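Local coordinates for protein 6-phosphogluconate dehydrogenase, NAD-binding (Mycolicibacterium smegmatis MC2 155, PDB 6SMT) that reduces imines with S-enantioselectivity as an NADPH-binding oxidoreductase of the HIBADH-related family, at residues N40-E43 / S44-Q47. Sequence-based numbering, arbitrary orientation.
Sequences NRTE and SKAQ. With NDP (NADPH dihydro-nicotinamide-adenine-dinucleotide phosphate), chain L.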
loop_
_atom_site.group_PDB
_atom_site.type_symbol
_atom_site.label_atom_id
_atom_site.label_comp_id
_atom_site.label_asym_id
_atom_site.label_seq_id
_atom_site.Cartn_x
_atom_site.Cartn_y
_atom_site.Cartn_z
ATOM N N ASN B 40 -33.865 2.520 -6.417
ATOM C CA ASN B 40 -33.160 1.633 -5.475
ATOM C C ASN B 40 -34.126 0.564 -5.018
ATOM O O ASN B 40 -35.337 0.906 -4.835
ATOM C CB ASN B 40 -32.568 2.460 -4.384
ATOM C CG ASN B 40 -31.637 1.686 -3.508
ATOM O OD1 ASN B 40 -30.596 1.228 -4.037
ATOM N ND2 ASN B 40 -31.869 1.625 -2.219
ATOM N N ARG B 41 -33.586 -0.584 -4.728
ATOM C CA ARG B 41 -34.383 -1.683 -4.127
ATOM C C ARG B 41 -35.103 -1.121 -2.900
ATOM O O ARG B 41 -36.348 -1.403 -2.722
ATOM C CB ARG B 41 -33.449 -2.843 -3.782
ATOM C CG ARG B 41 -34.143 -3.916 -2.937
ATOM C CD ARG B 41 -33.186 -5.013 -2.628
ATOM N NE ARG B 41 -32.044 -4.633 -1.891
ATOM C CZ ARG B 41 -31.129 -5.480 -1.490
ATOM N NH1 ARG B 41 -31.223 -6.758 -1.779
ATOM N NH2 ARG B 41 -30.115 -5.040 -0.801
ATOM N N THR B 42 -34.409 -0.443 -2.021
ATOM C CA THR B 42 -34.944 0.292 -0.839
ATOM C C THR B 42 -35.311 1.710 -1.230
ATOM O O THR B 42 -34.468 2.585 -1.329
ATOM C CB THR B 42 -33.960 0.259 0.322
ATOM O OG1 THR B 42 -33.627 -1.095 0.545
ATOM C CG2 THR B 42 -34.539 0.887 1.585
ATOM N N GLU B 43 -36.607 1.964 -1.468
ATOM C CA GLU B 43 -37.089 3.190 -2.146
ATOM C C GLU B 43 -36.826 4.461 -1.315
ATOM O O GLU B 43 -36.562 5.495 -1.958
ATOM C CB GLU B 43 -38.580 3.026 -2.517
ATOM C CG GLU B 43 -39.139 4.112 -3.413
ATOM C CD GLU B 43 -39.536 5.412 -2.733
ATOM O OE1 GLU B 43 -39.701 6.434 -3.454
ATOM O OE2 GLU B 43 -39.685 5.407 -1.481
ATOM N N SER B 44 -36.816 4.407 0.008
ATOM C CA SER B 44 -36.600 5.546 0.929
ATOM C C SER B 44 -35.275 6.285 0.678
ATOM O O SER B 44 -35.173 7.529 0.895
ATOM C CB SER B 44 -36.678 5.078 2.352
ATOM O OG SER B 44 -35.593 4.239 2.719
ATOM N N LYS B 45 -34.310 5.587 0.109
ATOM C CA LYS B 45 -32.986 6.174 -0.191
ATOM C C LYS B 45 -33.056 7.188 -1.316
ATOM O O LYS B 45 -32.065 7.908 -1.489
ATOM C CB LYS B 45 -31.968 5.055 -0.429
ATOM C CG LYS B 45 -31.787 4.156 0.788
ATOM C CD LYS B 45 -30.613 3.233 0.672
ATOM C CE LYS B 45 -30.664 2.140 1.722
ATOM N NZ LYS B 45 -29.527 1.186 1.586
ATOM N N ALA B 46 -34.147 7.275 -2.092
ATOM C CA ALA B 46 -34.268 8.254 -3.182
ATOM C C ALA B 46 -34.659 9.649 -2.674
ATOM O O ALA B 46 -34.495 10.605 -3.434
ATOM C CB ALA B 46 -35.210 7.749 -4.233
ATOM N N GLN B 47 -35.150 9.808 -1.444
ATOM C CA GLN B 47 -35.797 11.114 -1.063
ATOM C C GLN B 47 -34.794 12.260 -1.139
ATOM O O GLN B 47 -35.126 13.339 -1.700
ATOM C CB GLN B 47 -36.404 11.064 0.333
ATOM C CG GLN B 47 -37.035 12.414 0.736
ATOM C CD GLN B 47 -38.087 12.864 -0.255
ATOM O OE1 GLN B 47 -38.968 12.091 -0.645
ATOM N NE2 GLN B 47 -37.997 14.115 -0.712
HETATM P PA NDP L . -22.529 -1.496 -1.953
HETATM O O1A NDP L . -21.423 -2.176 -2.706
HETATM O O2A NDP L . -22.644 -1.663 -0.471
HETATM O O5B NDP L . -23.903 -1.858 -2.656
HETATM C C5B NDP L . -25.097 -1.307 -2.071
HETATM C C4B NDP L . -26.119 -1.124 -3.163
HETATM O O4B NDP L . -26.432 -2.396 -3.799
HETATM C C3B NDP L . -27.462 -0.605 -2.610
HETATM O O3B NDP L . -28.120 0.208 -3.563
HETATM C C2B NDP L . -28.210 -1.904 -2.399
HETATM O O2B NDP L . -29.633 -1.853 -2.361
HETATM C C1B NDP L . -27.830 -2.596 -3.693
HETATM N N9A NDP L . -28.093 -4.030 -3.713
HETATM C C8A NDP L . -27.463 -5.023 -2.998
HETATM N N7A NDP L . -27.933 -6.219 -3.269
HETATM C C5A NDP L . -28.937 -6.013 -4.201
HETATM C C6A NDP L . -29.859 -6.869 -4.856
HETATM N N6A NDP L . -29.849 -8.194 -4.749
HETATM N N1A NDP L . -30.741 -6.293 -5.702
HETATM C C2A NDP L . -30.738 -4.968 -5.871
HETATM N N3A NDP L . -29.939 -4.066 -5.291
HETATM C C4A NDP L . -29.076 -4.651 -4.452
HETATM O O3 NDP L . -22.552 0.091 -2.181
HETATM P PN NDP L . -21.625 1.233 -2.700
HETATM O O1N NDP L . -22.490 2.352 -3.076
HETATM O O2N NDP L . -20.558 1.485 -1.695
HETATM O O5D NDP L . -20.862 0.625 -3.977
HETATM C C5D NDP L . -21.573 0.312 -5.169
HETATM C C4D NDP L . -20.567 -0.281 -6.126
HETATM O O4D NDP L . -19.586 0.746 -6.423
HETATM C C3D NDP L . -19.795 -1.510 -5.627
HETATM O O3D NDP L . -19.641 -2.507 -6.630
HETATM C C2D NDP L . -18.444 -0.924 -5.259
HETATM O O2D NDP L . -17.344 -1.828 -5.317
HETATM C C1D NDP L . -18.273 0.217 -6.228
HETATM N N1N NDP L . -17.418 1.310 -5.725
HETATM C C2N NDP L . -17.691 1.907 -4.523
HETATM C C3N NDP L . -16.876 2.852 -3.998
HETATM C C7N NDP L . -17.144 3.502 -2.699
HETATM O O7N NDP L . -16.281 4.322 -2.311
HETATM N N7N NDP L . -18.241 3.261 -2.001
HETATM C C4N NDP L . -15.663 3.236 -4.691
HETATM C C5N NDP L . -15.452 2.622 -5.986
HETATM C C6N NDP L . -16.300 1.746 -6.478
HETATM P P2B NDP L . -30.314 -1.435 -0.944
HETATM O O1X NDP L . -31.810 -1.817 -1.160
HETATM O O2X NDP L . -29.673 -2.318 0.122
HETATM O O3X NDP L . -30.088 -0.005 -0.660
#
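Asn40 and Lys45 meet in a local turn contact, within the loop that leaves strand 35-39 and winds into helix 47-51, and both reach the same phosphate oxygen of NADPH. The lysine methylenes run obliquely past the asparagine amide, with CD of Lys45 3.5 Å from ND2 of Asn40. Farther along, the lysine chain also crosses Thr42, whose CB lies 4.0 Å from CE of Lys45. Beyond CG the chain is extended, which carries NZ of Lys45 to within 2.6 Å of O3X. The Asn40 amide is held through both ends: ND2 donates to O3X and, nearly in the amide plane, to O of Thr42 (2.9 Å, N-H...O 171°), while OD1 accepts from the ribose O3B and from the backbone N of Leu18. These bonds fix its rotation and tie the loop to the segment around Leu18, within what is consistent with the GxGxxG motif (Gly17, Gly19, Gly22) of the Rossmann fold, where the end of the second strand reads the adenosine ribose. Here that loop forms a pocket for the 2'-phosphate, the group that distinguishes NADPH from NADH. Arg41 bends at chi3 (61°) to lay one guanidinium face over the adenine, its plane 3.3 Å from C5A, while its NE and NH2 bond O1X and O2X from the edge. OG1 of Thr42, lying beside its own backbone N (chi1 -53°), makes a 2.6 Å hydrogen bond to O1X. The positive charges of Arg41 and Lys45 probably favour the doubly ionised phosphate. Behind the pocket the chain coils: Ala46 N donates to Glu43 O at 3.0 Å, and Lys45 N makes a weak bond to Thr42 O. The Glu43 carboxylate turns away from the phosphate to a salt bridge with Arg50 of helix 47-51.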